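PDB 6F74: alcohol oxidase from Myceliophthora thermophila, which binds FAD and probably uses it, as a VAO-type flavoprotein oxidase, to oxidise substrates at the expense of molecular oxygen. Local coordinates for residues A[182-187]-A[222-227]; A[214-219]-A[414-419]; A[258-263]-A[286-291]; A[265-268]-A[272-275]; A[275-280]-A[484-489]. One frame throughout, in Å; residues are numbered along the deposited sequence.

Contact 1. Residues A[182-187]-A[222-227]; sequences VRFQKK and NNVIAV
N222, just past the C-terminal end of helix 212-221, lays its side chain flat over the ring of F184 from strand 179-185. Its CB sits over the ring centre, 3.6 Å from the centroid and 11° off the normal, a CH-pi contact. The amide follows the same face to the root of the phenylalanine: the amide and ring planes are only 8° apart, and N222 ND2 ends 3.3 Å from F184 CB. That nitrogen is hydrogen-bonded back to V218 O in the helix, which is consistent with the amide lying flat along the ring. N223, with positive phi, is the C-prime residue of a Schellman motif that ends the helix, and the turn sends the chain into strand 224-225. There V224 points its side chain back at the phenylalanine, and its CG1 approaches F184 CE1 obliquely at 3.8 Å. F184 reaches both partners because its CG is anti to the backbone N (chi1 173°); V218 and V304 touch the same side chain. With no polar bond between the two segments, dispersion and CH-pi attraction join helix end and strand within the FAD-binding domain, the amide nitrogen being bonded within its own helix.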
# COMPACT_ATOMS: atom_id res chain seq x y z
N VAL A 182 -13.03 16.74 -7.43
CA VAL A 182 -11.83 17.06 -6.67
C VAL A 182 -11.64 18.56 -6.81
O VAL A 182 -11.43 19.06 -7.91
CB VAL A 182 -10.60 16.32 -7.22
CG1 VAL A 182 -9.35 16.73 -6.47
CG2 VAL A 182 -10.81 14.81 -7.11
N ARG A 183 -11.74 19.28 -5.69
CA ARG A 183 -11.75 20.73 -5.73
C ARG A 183 -10.69 21.31 -4.83
O ARG A 183 -10.53 20.90 -3.69
CB ARG A 183 -13.11 21.28 -5.30
CG ARG A 183 -14.24 20.93 -6.23
CD ARG A 183 -15.57 21.47 -5.72
NE ARG A 183 -16.07 20.70 -4.58
CZ ARG A 183 -16.64 19.49 -4.64
NH1 ARG A 183 -16.81 18.83 -5.79
NH2 ARG A 183 -17.08 18.92 -3.52
N PHE A 184 -9.99 22.31 -5.36
CA PHE A 184 -8.94 23.00 -4.65
C PHE A 184 -9.55 24.08 -3.78
O PHE A 184 -10.46 24.78 -4.19
CB PHE A 184 -7.97 23.61 -5.68
CG PHE A 184 -6.91 24.49 -5.08
CD1 PHE A 184 -5.80 23.94 -4.46
CD2 PHE A 184 -7.03 25.88 -5.13
CE1 PHE A 184 -4.83 24.74 -3.89
CE2 PHE A 184 -6.05 26.70 -4.57
CZ PHE A 184 -4.94 26.13 -3.95
N GLN A 185 -9.02 24.23 -2.57
CA GLN A 185 -9.40 25.31 -1.65
C GLN A 185 -8.17 26.16 -1.37
O GLN A 185 -7.23 25.68 -0.77
CB GLN A 185 -9.89 24.72 -0.32
CG GLN A 185 -11.12 23.82 -0.42
CD GLN A 185 -11.63 23.36 0.93
OE1 GLN A 185 -10.85 23.11 1.88
NE2 GLN A 185 -12.95 23.29 1.06
N LYS A 186 -8.17 27.43 -1.77
CA LYS A 186 -7.01 28.30 -1.48
C LYS A 186 -6.71 28.33 0.03
O LYS A 186 -5.55 28.35 0.45
CB LYS A 186 -7.21 29.72 -2.02
CG LYS A 186 -6.00 30.62 -1.81
CD LYS A 186 -6.20 32.04 -2.37
CE LYS A 186 -6.54 33.04 -1.27
NZ LYS A 186 -6.89 34.44 -1.68
N LYS A 187 -7.78 28.32 0.82
CA LYS A 187 -7.68 28.26 2.28
C LYS A 187 -8.62 27.15 2.73
O LYS A 187 -9.78 27.11 2.35
CB LYS A 187 -8.07 29.62 2.88
CG LYS A 187 -7.20 30.84 2.52
CD LYS A 187 -7.95 32.10 2.98
CE LYS A 187 -7.19 33.40 2.74
NZ LYS A 187 -5.79 33.38 3.22
N ASN A 222 -3.22 24.01 -9.74
CA ASN A 222 -3.21 25.05 -8.72
C ASN A 222 -1.83 25.33 -8.12
O ASN A 222 -1.74 25.99 -7.08
CB ASN A 222 -4.24 24.67 -7.66
CG ASN A 222 -5.66 24.76 -8.20
OD1 ASN A 222 -6.18 25.86 -8.38
ND2 ASN A 222 -6.26 23.62 -8.49
N ASN A 223 -0.77 24.85 -8.80
CA ASN A 223 0.60 25.08 -8.36
C ASN A 223 0.85 24.70 -6.88
O ASN A 223 1.49 25.43 -6.14
CB ASN A 223 0.98 26.55 -8.62
CG ASN A 223 2.50 26.79 -8.61
OD1 ASN A 223 3.29 25.91 -8.92
ND2 ASN A 223 2.89 28.02 -8.26
N VAL A 224 0.30 23.56 -6.44
CA VAL A 224 0.58 23.09 -5.09
C VAL A 224 1.04 21.64 -5.12
O VAL A 224 0.94 20.95 -6.13
CB VAL A 224 -0.62 23.27 -4.14
CG1 VAL A 224 -0.99 24.75 -4.00
CG2 VAL A 224 -1.81 22.44 -4.61
N ILE A 225 1.54 21.20 -3.98
CA ILE A 225 2.05 19.85 -3.80
C ILE A 225 1.05 19.04 -3.00
O ILE A 225 0.77 19.36 -1.85
CB ILE A 225 3.42 19.85 -3.10
CG1 ILE A 225 4.44 20.62 -3.95
CG2 ILE A 225 3.91 18.41 -2.87
CD1 ILE A 225 5.80 20.78 -3.32
N ALA A 226 0.52 18.00 -3.63
CA ALA A 226 -0.30 17.00 -2.99
C ALA A 226 0.64 15.84 -2.68
O ALA A 226 1.36 15.36 -3.56
CB ALA A 226 -1.42 16.54 -3.92
N VAL A 227 0.62 15.42 -1.42
CA VAL A 227 1.51 14.40 -0.92
C VAL A 227 0.80 13.04 -1.08
O VAL A 227 0.11 12.58 -0.18
CB VAL A 227 1.92 14.67 0.55
CG1 VAL A 227 2.98 13.68 1.00
CG2 VAL A 227 2.48 16.06 0.70

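Contact 2. Residues A[214-219]-A[414-419]; sequences DVYTVA and DYWSFY
Y216 of helix 212-221 joins W416 and Y419 of helix 415-422 in an aromatic cluster. The six-membered ring of W416 turns its edge to the face of Y216 in a T-shaped pair, planes 60° apart, with W416 CH2 3.5 Å from Y216 CD1. Y216 presents its edge to the face of Y419, centroids 4.9 Å apart and planes at 71°, and Y419 OH lies 3.2 Å from Y216 CE2, near the plane of the Y216 ring. Y419 reaches that edge with CG anti to its backbone N (chi1 178°). One turn on, A219 CB packs against W416 CZ2 at 3.7 Å. These rings span roughly antiparallel helix axes that come no closer than 12.0 Å. Both Y216 OH and Y419 OH are hydrogen-bonded to G229 O, next to the FAD-binding G230, while W416 NE1 bonds V224 O. A water bridges Y216 OH (3.1 Å) and Y415 OH (2.7 Å). Farther out, D414 N-caps helix 415-422, OD2 accepting from W416 N at 2.9 Å and OD1 from S417 N and OG. Direct contacts across this buried interface are mostly aromatic and apolar; two tyrosine hydroxyls converge on one carbonyl, joining the cluster to the loop bordering the flavin site.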
# COMPACT_ATOMS: atom_id res chain seq x y z
N ASP A 214 -5.88 11.50 -10.19
CA ASP A 214 -6.95 12.50 -10.32
C ASP A 214 -6.65 13.70 -9.43
O ASP A 214 -6.86 14.85 -9.82
CB ASP A 214 -8.29 11.88 -9.93
CG ASP A 214 -8.57 10.56 -10.65
OD1 ASP A 214 -8.66 10.57 -11.88
OD2 ASP A 214 -8.70 9.49 -10.00
N VAL A 215 -6.14 13.42 -8.23
CA VAL A 215 -5.82 14.44 -7.24
C VAL A 215 -4.64 15.29 -7.73
O VAL A 215 -4.66 16.54 -7.63
CB VAL A 215 -5.52 13.80 -5.87
CG1 VAL A 215 -5.13 14.85 -4.81
CG2 VAL A 215 -6.75 13.06 -5.38
N TYR A 216 -3.66 14.61 -8.30
CA TYR A 216 -2.47 15.27 -8.82
C TYR A 216 -2.74 16.29 -9.93
O TYR A 216 -2.08 17.32 -10.02
CB TYR A 216 -1.49 14.20 -9.32
CG TYR A 216 -0.74 13.40 -8.26
CD1 TYR A 216 -0.70 13.79 -6.90
CD2 TYR A 216 0.01 12.30 -8.64
CE1 TYR A 216 0.03 13.08 -5.97
CE2 TYR A 216 0.74 11.58 -7.71
CZ TYR A 216 0.76 11.96 -6.39
OH TYR A 216 1.53 11.24 -5.51
N THR A 217 -3.69 15.98 -10.81
CA THR A 217 -4.07 16.90 -11.89
C THR A 217 -4.57 18.25 -11.35
O THR A 217 -4.25 19.30 -11.88
CB THR A 217 -5.15 16.22 -12.76
OG1 THR A 217 -4.57 15.07 -13.38
CG2 THR A 217 -5.73 17.16 -13.84
N VAL A 218 -5.36 18.21 -10.28
CA VAL A 218 -5.88 19.43 -9.65
C VAL A 218 -4.81 20.17 -8.86
O VAL A 218 -4.74 21.41 -8.90
CB VAL A 218 -7.11 19.11 -8.77
CG1 VAL A 218 -7.58 20.34 -8.00
CG2 VAL A 218 -8.25 18.60 -9.66
N ALA A 219 -3.97 19.45 -8.13
CA ALA A 219 -2.85 20.08 -7.41
C ALA A 219 -1.90 20.81 -8.38
O ALA A 219 -1.48 21.98 -8.13
CB ALA A 219 -2.10 19.04 -6.61
N ASP A 414 10.44 22.72 -10.50
CA ASP A 414 9.28 22.62 -9.59
C ASP A 414 9.04 21.18 -9.18
O ASP A 414 9.73 20.27 -9.66
CB ASP A 414 7.97 23.24 -10.20
CG ASP A 414 7.14 22.25 -11.00
OD1 ASP A 414 7.64 21.74 -12.01
OD2 ASP A 414 5.98 21.98 -10.62
N TYR A 415 8.09 20.97 -8.29
CA TYR A 415 7.80 19.63 -7.83
C TYR A 415 7.30 18.70 -8.95
O TYR A 415 7.70 17.52 -9.03
CB TYR A 415 6.77 19.68 -6.70
CG TYR A 415 6.47 18.30 -6.17
CD1 TYR A 415 7.40 17.65 -5.35
CD2 TYR A 415 5.30 17.63 -6.51
CE1 TYR A 415 7.16 16.40 -4.84
CE2 TYR A 415 5.05 16.35 -6.03
CZ TYR A 415 5.98 15.73 -5.19
OH TYR A 415 5.76 14.48 -4.69
N TRP A 416 6.40 19.20 -9.78
CA TRP A 416 5.69 18.33 -10.71
C TRP A 416 6.51 17.85 -11.88
O TRP A 416 6.35 16.69 -12.27
CB TRP A 416 4.39 18.95 -11.18
CG TRP A 416 3.46 19.08 -10.03
CD1 TRP A 416 3.08 20.24 -9.42
CD2 TRP A 416 2.85 18.02 -9.31
NE1 TRP A 416 2.26 19.96 -8.36
CE2 TRP A 416 2.09 18.60 -8.28
CE3 TRP A 416 2.87 16.63 -9.43
CZ2 TRP A 416 1.37 17.84 -7.37
CZ3 TRP A 416 2.15 15.87 -8.52
CH2 TRP A 416 1.41 16.48 -7.50
N SER A 417 7.38 18.70 -12.43
CA SER A 417 8.29 18.23 -13.49
C SER A 417 9.23 17.16 -12.90
O SER A 417 9.54 16.16 -13.57
CB SER A 417 9.08 19.39 -14.10
OG SER A 417 9.95 20.00 -13.14
N PHE A 418 9.65 17.37 -11.65
CA PHE A 418 10.44 16.39 -10.90
C PHE A 418 9.65 15.10 -10.72
O PHE A 418 10.18 14.01 -10.95
CB PHE A 418 10.90 16.95 -9.53
CG PHE A 418 10.98 15.89 -8.46
CD1 PHE A 418 12.00 14.95 -8.48
CD2 PHE A 418 9.99 15.78 -7.48
CE1 PHE A 418 12.05 13.92 -7.53
CE2 PHE A 418 10.03 14.76 -6.54
CZ PHE A 418 11.06 13.84 -6.55
N TYR A 419 8.41 15.23 -10.26
CA TYR A 419 7.61 14.08 -9.87
C TYR A 419 7.48 13.14 -11.05
O TYR A 419 7.71 11.94 -10.93
CB TYR A 419 6.22 14.46 -9.36
CG TYR A 419 5.40 13.25 -9.02
CD1 TYR A 419 5.58 12.58 -7.80
CD2 TYR A 419 4.53 12.70 -9.94
CE1 TYR A 419 4.85 11.43 -7.50
CE2 TYR A 419 3.80 11.56 -9.65
CZ TYR A 419 3.97 10.92 -8.43
OH TYR A 419 3.26 9.74 -8.17
O HOH W 1 3.28 13.51 -4.30

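Contact 3. Residues A[258-263]-A[286-291]; sequences DQVLEA and AIRGGG
D258 and R288 form a buried salt bridge between the short helix 256-259, just before strand 260-266, and the loop that follows helix 281-287, in the FAD-binding domain of the VAO-type fold. R288 NH2 donates to D258 OD1 at 2.9 Å through a somewhat bent bond. The two flat groups stand nearly perpendicular, 79° apart: the aspartate lies at the edge of the guanidinium, with OD1 a little out of its plane, and OD1 is itself approached from above the carboxylate plane. The arginine chain starts with CG anti to its carbonyl carbon and runs extended through chi2, which lays CG and CD beside V260, R288 CG being 4.0 Å from V260 CB. The bend at chi3 (52°) then turns the guanidinium to D258. V260 O sits over one face of the guanidinium, 3.5 Å above its plane and near its rim. Further polar partners hold both ends: NE bonds A257 O, NH1 bonds S486 OG and NH2 also pairs with D484, while D258 meets S487 and R494. A methionine in place of R288 would probably leave D258 and D484 without this shared positive mate and the A257 carbonyl without its side-chain donor. This network of opposite charges is likely to favour the ionised forms of both acids. Nearer the flavin, I287 takes a different course from its neighbour. Its CG1 lies between the backbone N and the carbonyl carbon (chi1 63°), and the chain continues extended to the strand, where the terminal methyl CD1 rests 3.9 Å from A263 CB.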
# COMPACT_ATOMS: atom_id res chain seq x y z
N ASP A 258 -1.18 12.00 7.96
CA ASP A 258 -1.14 13.32 8.57
C ASP A 258 -1.52 14.48 7.66
O ASP A 258 -1.63 15.59 8.13
CB ASP A 258 0.24 13.54 9.23
CG ASP A 258 0.42 12.71 10.50
OD1 ASP A 258 -0.61 12.28 11.10
OD2 ASP A 258 1.58 12.53 10.90
N GLN A 259 -1.75 14.21 6.38
CA GLN A 259 -2.33 15.19 5.47
C GLN A 259 -3.83 15.34 5.66
O GLN A 259 -4.40 16.37 5.32
CB GLN A 259 -2.03 14.82 4.01
CG GLN A 259 -0.54 14.65 3.69
CD GLN A 259 0.31 15.84 4.04
OE1 GLN A 259 -0.14 16.97 4.01
NE2 GLN A 259 1.57 15.58 4.32
N VAL A 260 -4.47 14.33 6.25
CA VAL A 260 -5.92 14.30 6.35
C VAL A 260 -6.39 15.30 7.40
O VAL A 260 -6.07 15.19 8.57
CB VAL A 260 -6.45 12.88 6.68
CG1 VAL A 260 -7.98 12.86 6.69
CG2 VAL A 260 -5.94 11.85 5.69
N LEU A 261 -7.18 16.27 6.95
CA LEU A 261 -7.73 17.33 7.82
C LEU A 261 -9.09 16.98 8.38
O LEU A 261 -9.42 17.36 9.52
CB LEU A 261 -7.85 18.61 7.02
CG LEU A 261 -6.51 19.23 6.63
CD1 LEU A 261 -6.71 20.22 5.48
CD2 LEU A 261 -5.84 19.87 7.87
N GLU A 262 -9.90 16.30 7.57
CA GLU A 262 -11.20 15.79 7.95
C GLU A 262 -11.69 14.78 6.93
O GLU A 262 -11.09 14.63 5.86
CB GLU A 262 -12.23 16.93 8.10
CG GLU A 262 -12.57 17.72 6.87
CD GLU A 262 -13.48 18.90 7.21
OE1 GLU A 262 -13.12 19.69 8.09
OE2 GLU A 262 -14.58 19.02 6.62
N ALA A 263 -12.79 14.10 7.29
CA ALA A 263 -13.42 13.13 6.41
C ALA A 263 -14.94 13.13 6.63
O ALA A 263 -15.42 13.48 7.70
CB ALA A 263 -12.85 11.74 6.66
N ALA A 286 -8.32 7.20 14.50
CA ALA A 286 -8.29 5.81 14.02
C ALA A 286 -8.02 5.68 12.51
O ALA A 286 -7.19 4.86 12.09
CB ALA A 286 -9.60 5.12 14.38
N ILE A 287 -8.71 6.47 11.71
CA ILE A 287 -8.50 6.41 10.24
C ILE A 287 -7.17 6.99 9.77
O ILE A 287 -6.78 6.76 8.63
CB ILE A 287 -9.65 7.03 9.42
CG1 ILE A 287 -9.82 8.53 9.68
CG2 ILE A 287 -10.95 6.30 9.73
CD1 ILE A 287 -10.50 9.25 8.52
N ARG A 288 -6.51 7.77 10.64
CA ARG A 288 -5.20 8.35 10.34
C ARG A 288 -4.08 7.52 10.96
O ARG A 288 -3.34 7.99 11.81
CB ARG A 288 -5.17 9.79 10.86
CG ARG A 288 -6.03 10.75 10.05
CD ARG A 288 -5.98 12.16 10.60
NE ARG A 288 -4.59 12.64 10.78
CZ ARG A 288 -4.21 13.60 11.63
NH1 ARG A 288 -5.08 14.23 12.40
NH2 ARG A 288 -2.92 13.93 11.72
N GLY A 289 -3.95 6.27 10.51
CA GLY A 289 -2.89 5.36 10.98
C GLY A 289 -3.35 4.01 11.53
O GLY A 289 -2.53 3.10 11.70
N GLY A 290 -4.65 3.86 11.80
CA GLY A 290 -5.19 2.62 12.36
C GLY A 290 -5.78 1.67 11.36
O GLY A 290 -6.49 0.76 11.75
N GLY A 291 -5.51 1.89 10.08
CA GLY A 291 -5.97 1.01 9.04
C GLY A 291 -7.39 1.23 8.60
O GLY A 291 -7.99 2.23 8.93

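Contact 4. Residues A[265-268]-A[272-275]; sequences IMLA and IVTA
I265 and V273 are joined by two backbone hydrogen bonds that make them an antiparallel hydrogen-bonded pair. V273 N donates to I265 O at 2.8 Å, almost straight at 173°, and I265 N donates to V273 O at 3.0 Å. I265 O also receives a CA-H...O contact from I272 CA at 3.4 Å, so this one carbonyl is approached by two donors of unequal strength. M266 and I272 follow as a non-hydrogen-bonded pair, their CA atoms 4.2 Å apart, and the two strands form a beta hairpin closed by a short loop.

Packing divides between the faces of the sheet. On the face of M266 and I272, the methionine runs extended through its first two torsions and then bends at chi3 (-49°), which brings its methyl CE back to within 3.8 Å of I272 CD1. The other face carries I265, V273 and A275. There I265 CD1 meets A275 CB at 4.0 Å, while L267, just past the regular pairing, crosses V273 at about a right angle and sets its CD2 3.9 Å from V273 CG2. Both branches of the valine are used, as its CG1 faces L267 CD1.

Different helices cover the two faces. M266 packs on I138, T139 and L142 of helix 135-147, where I272 touches R135; I265, L267 and V273 rest on L283 of helix 281-287. Strand 260-266 pairs on with strand 296-306, leaving strand 272-276 at the margin of the antiparallel sheet beside the FAD site.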
# COMPACT_ATOMS: atom_id res chain seq x y z
N ILE A 265 -17.73 10.17 6.60
CA ILE A 265 -17.70 8.73 6.77
C ILE A 265 -19.10 8.23 7.07
O ILE A 265 -19.78 8.78 7.95
CB ILE A 265 -16.78 8.31 7.93
CG1 ILE A 265 -15.35 8.81 7.69
CG2 ILE A 265 -16.76 6.80 8.06
CD1 ILE A 265 -14.38 8.55 8.82
N MET A 266 -19.53 7.20 6.34
CA MET A 266 -20.77 6.49 6.61
C MET A 266 -20.47 5.33 7.56
O MET A 266 -19.69 4.42 7.24
CB MET A 266 -21.42 5.99 5.32
CG MET A 266 -22.73 5.24 5.54
SD MET A 266 -23.61 4.71 4.02
CE MET A 266 -23.61 6.23 3.09
N LEU A 267 -21.09 5.37 8.73
CA LEU A 267 -20.85 4.36 9.75
C LEU A 267 -21.64 3.10 9.41
O LEU A 267 -22.52 3.15 8.54
CB LEU A 267 -21.23 4.89 11.14
CG LEU A 267 -20.58 6.20 11.60
CD1 LEU A 267 -21.07 6.60 12.98
CD2 LEU A 267 -19.07 6.11 11.60
N ALA A 268 -21.33 1.99 10.08
CA ALA A 268 -22.07 0.73 9.91
C ALA A 268 -23.58 0.90 10.12
O ALA A 268 -24.38 0.21 9.48
CB ALA A 268 -21.53 -0.31 10.88
N ILE A 272 -24.09 9.25 8.25
CA ILE A 272 -22.98 9.96 7.64
C ILE A 272 -22.50 11.00 8.64
O ILE A 272 -23.27 11.88 8.97
CB ILE A 272 -23.35 10.61 6.30
CG1 ILE A 272 -23.74 9.48 5.32
CG2 ILE A 272 -22.18 11.41 5.76
CD1 ILE A 272 -23.99 9.93 3.89
N VAL A 273 -21.24 10.89 9.08
CA VAL A 273 -20.68 11.79 10.10
C VAL A 273 -19.42 12.50 9.61
O VAL A 273 -18.69 11.97 8.75
CB VAL A 273 -20.36 11.09 11.43
CG1 VAL A 273 -21.62 10.49 12.05
CG2 VAL A 273 -19.28 10.03 11.27
N THR A 274 -19.15 13.66 10.20
CA THR A 274 -17.87 14.33 10.03
C THR A 274 -16.89 13.79 11.06
O THR A 274 -17.25 13.59 12.23
CB THR A 274 -18.03 15.87 10.18
OG1 THR A 274 -18.88 16.32 9.12
CG2 THR A 274 -16.71 16.60 10.07
N ALA A 275 -15.67 13.52 10.61
CA ALA A 275 -14.58 13.14 11.50
C ALA A 275 -13.44 14.13 11.31
O ALA A 275 -12.83 14.19 10.22
CB ALA A 275 -14.10 11.72 11.22

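Contact 5. Residues A[275-280]-A[484-489]; sequences ANHCEN and DTSSGL
H277 reaches from the end of strand 272-276 across to S486, and the CD2-NE2 side of its imidazole meets the serine side chain obliquely. S486 OG lies 3.4 Å from both H277 CD2 and H277 NE2, and S486 CB is 3.6 Å from H277 CD2. The histidine's CG is anti to its carbonyl carbon (chi1 -55°), a setting that swings the ring across to the 484-489 loop although the CB itself does not point there. A water in the ring plane continues the link: it lies 2.7 Å from H277 NE2 and donates to D484 OD2 at 2.9 Å. F284 of helix 281-287 adds an edge-to-face partner to the imidazole.

The loop side is a type I beta turn from D484 to S487 combined with an Asx turn, in which D484 OD1 accepts from S486 N. The same oxygen takes the S486 hydroxyl at 2.6 Å on its syn side, close to the carboxylate plane, while the amide comes from above that plane. The hydroxyl thus stands between this aspartate and the R288 guanidinium, next to the imidazole. Without the hydroxyl, as with an alanine here, R288 NH1 would probably lose an acceptor, D484 OD1 one of its two donors from this residue, and a small gap would open beside H277. Behind the histidine, N276 OD1 accepts from C278 N at 3.0 Å in a second Asx turn, and C278 is tied to C194 by a disulfide.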
# COMPACT_ATOMS: atom_id res chain seq x y z
N ALA A 275 -15.67 13.52 10.61
CA ALA A 275 -14.58 13.14 11.50
C ALA A 275 -13.44 14.13 11.31
O ALA A 275 -12.83 14.19 10.22
CB ALA A 275 -14.10 11.72 11.22
N ASN A 276 -13.16 14.90 12.35
CA ASN A 276 -12.02 15.81 12.35
C ASN A 276 -11.62 16.15 13.80
O ASN A 276 -12.06 15.48 14.75
CB ASN A 276 -12.27 17.03 11.42
CG ASN A 276 -13.31 18.02 11.93
OD1 ASN A 276 -13.76 17.95 13.06
ND2 ASN A 276 -13.68 18.96 11.06
N HIS A 277 -10.82 17.21 13.96
CA HIS A 277 -10.27 17.57 15.26
C HIS A 277 -11.37 17.97 16.25
O HIS A 277 -11.20 17.79 17.46
CB HIS A 277 -9.23 18.71 15.11
CG HIS A 277 -8.13 18.41 14.14
ND1 HIS A 277 -8.32 18.40 12.77
CD2 HIS A 277 -6.84 18.07 14.34
CE1 HIS A 277 -7.19 18.06 12.17
NE2 HIS A 277 -6.27 17.86 13.10
N CYS A 278 -12.50 18.45 15.73
CA CYS A 278 -13.62 18.94 16.54
C CYS A 278 -14.74 17.94 16.70
O CYS A 278 -15.61 18.15 17.55
CB CYS A 278 -14.20 20.20 15.89
SG CYS A 278 -13.06 21.59 15.86
N GLU A 279 -14.78 16.89 15.89
CA GLU A 279 -15.96 16.02 15.86
C GLU A 279 -15.56 14.58 15.59
O GLU A 279 -14.79 14.28 14.70
CB GLU A 279 -16.95 16.55 14.83
CG GLU A 279 -18.34 15.96 14.97
CD GLU A 279 -19.35 16.60 14.00
OE1 GLU A 279 -19.03 17.66 13.39
OE2 GLU A 279 -20.43 16.00 13.76
N ASN A 280 -16.09 13.69 16.40
CA ASN A 280 -15.72 12.28 16.40
C ASN A 280 -14.20 12.11 16.28
O ASN A 280 -13.71 11.37 15.43
CB ASN A 280 -16.47 11.54 15.29
CG ASN A 280 -18.01 11.66 15.44
OD1 ASN A 280 -18.69 12.14 14.54
ND2 ASN A 280 -18.54 11.21 16.57
N ASP A 484 1.58 16.43 16.71
CA ASP A 484 0.17 16.30 16.40
C ASP A 484 -0.47 15.07 17.09
O ASP A 484 -0.47 13.95 16.57
CB ASP A 484 -0.02 16.24 14.88
CG ASP A 484 -1.47 16.18 14.47
OD1 ASP A 484 -2.34 16.22 15.37
OD2 ASP A 484 -1.75 16.09 13.25
N THR A 485 -1.08 15.31 18.24
CA THR A 485 -1.74 14.25 19.01
C THR A 485 -3.07 13.75 18.42
O THR A 485 -3.59 12.74 18.90
CB THR A 485 -2.01 14.70 20.44
OG1 THR A 485 -2.85 15.86 20.41
CG2 THR A 485 -0.70 15.04 21.18
N SER A 486 -3.63 14.46 17.44
CA SER A 486 -4.81 13.97 16.71
C SER A 486 -4.48 12.79 15.76
O SER A 486 -5.37 12.12 15.23
CB SER A 486 -5.46 15.10 15.91
OG SER A 486 -4.69 15.42 14.78
N SER A 487 -3.19 12.59 15.49
CA SER A 487 -2.74 11.51 14.62
C SER A 487 -2.79 10.14 15.27
O SER A 487 -2.54 10.00 16.47
CB SER A 487 -1.30 11.78 14.19
OG SER A 487 -0.87 10.79 13.31
N GLY A 488 -3.07 9.13 14.45
CA GLY A 488 -3.05 7.74 14.87
C GLY A 488 -1.86 6.93 14.39
O GLY A 488 -1.90 5.71 14.47
N LEU A 489 -0.80 7.61 13.92
CA LEU A 489 0.30 6.92 13.25
C LEU A 489 1.14 6.19 14.26
O LEU A 489 1.46 6.72 15.32
CB LEU A 489 1.20 7.87 12.45
CG LEU A 489 0.76 8.23 11.02
CD1 LEU A 489 1.64 9.33 10.50
CD2 LEU A 489 0.86 7.02 10.09
O HOH W 2 -3.84 17.56 11.89

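Following the chain, contact 1 closes a short loop in which strand 179-185 receives the end of helix 212-221. Contact 2 opens within that loop and closes at helix 415-422, so the two cross; V224 O and W416 NE1 join them directly. Contacts 3 and 4 both fall inside the long loop of contact 2, and contact 4, a hairpin, is nested in contact 3. Contact 5 starts at A275, where contact 4 ends, crosses both contact 3 and contact 2, and brings the 484-489 loop to the FAD-binding domain, meeting contact 3 through S486 and S487. Contacts 1, 3, 4 and 5 all reach one antiparallel sheet.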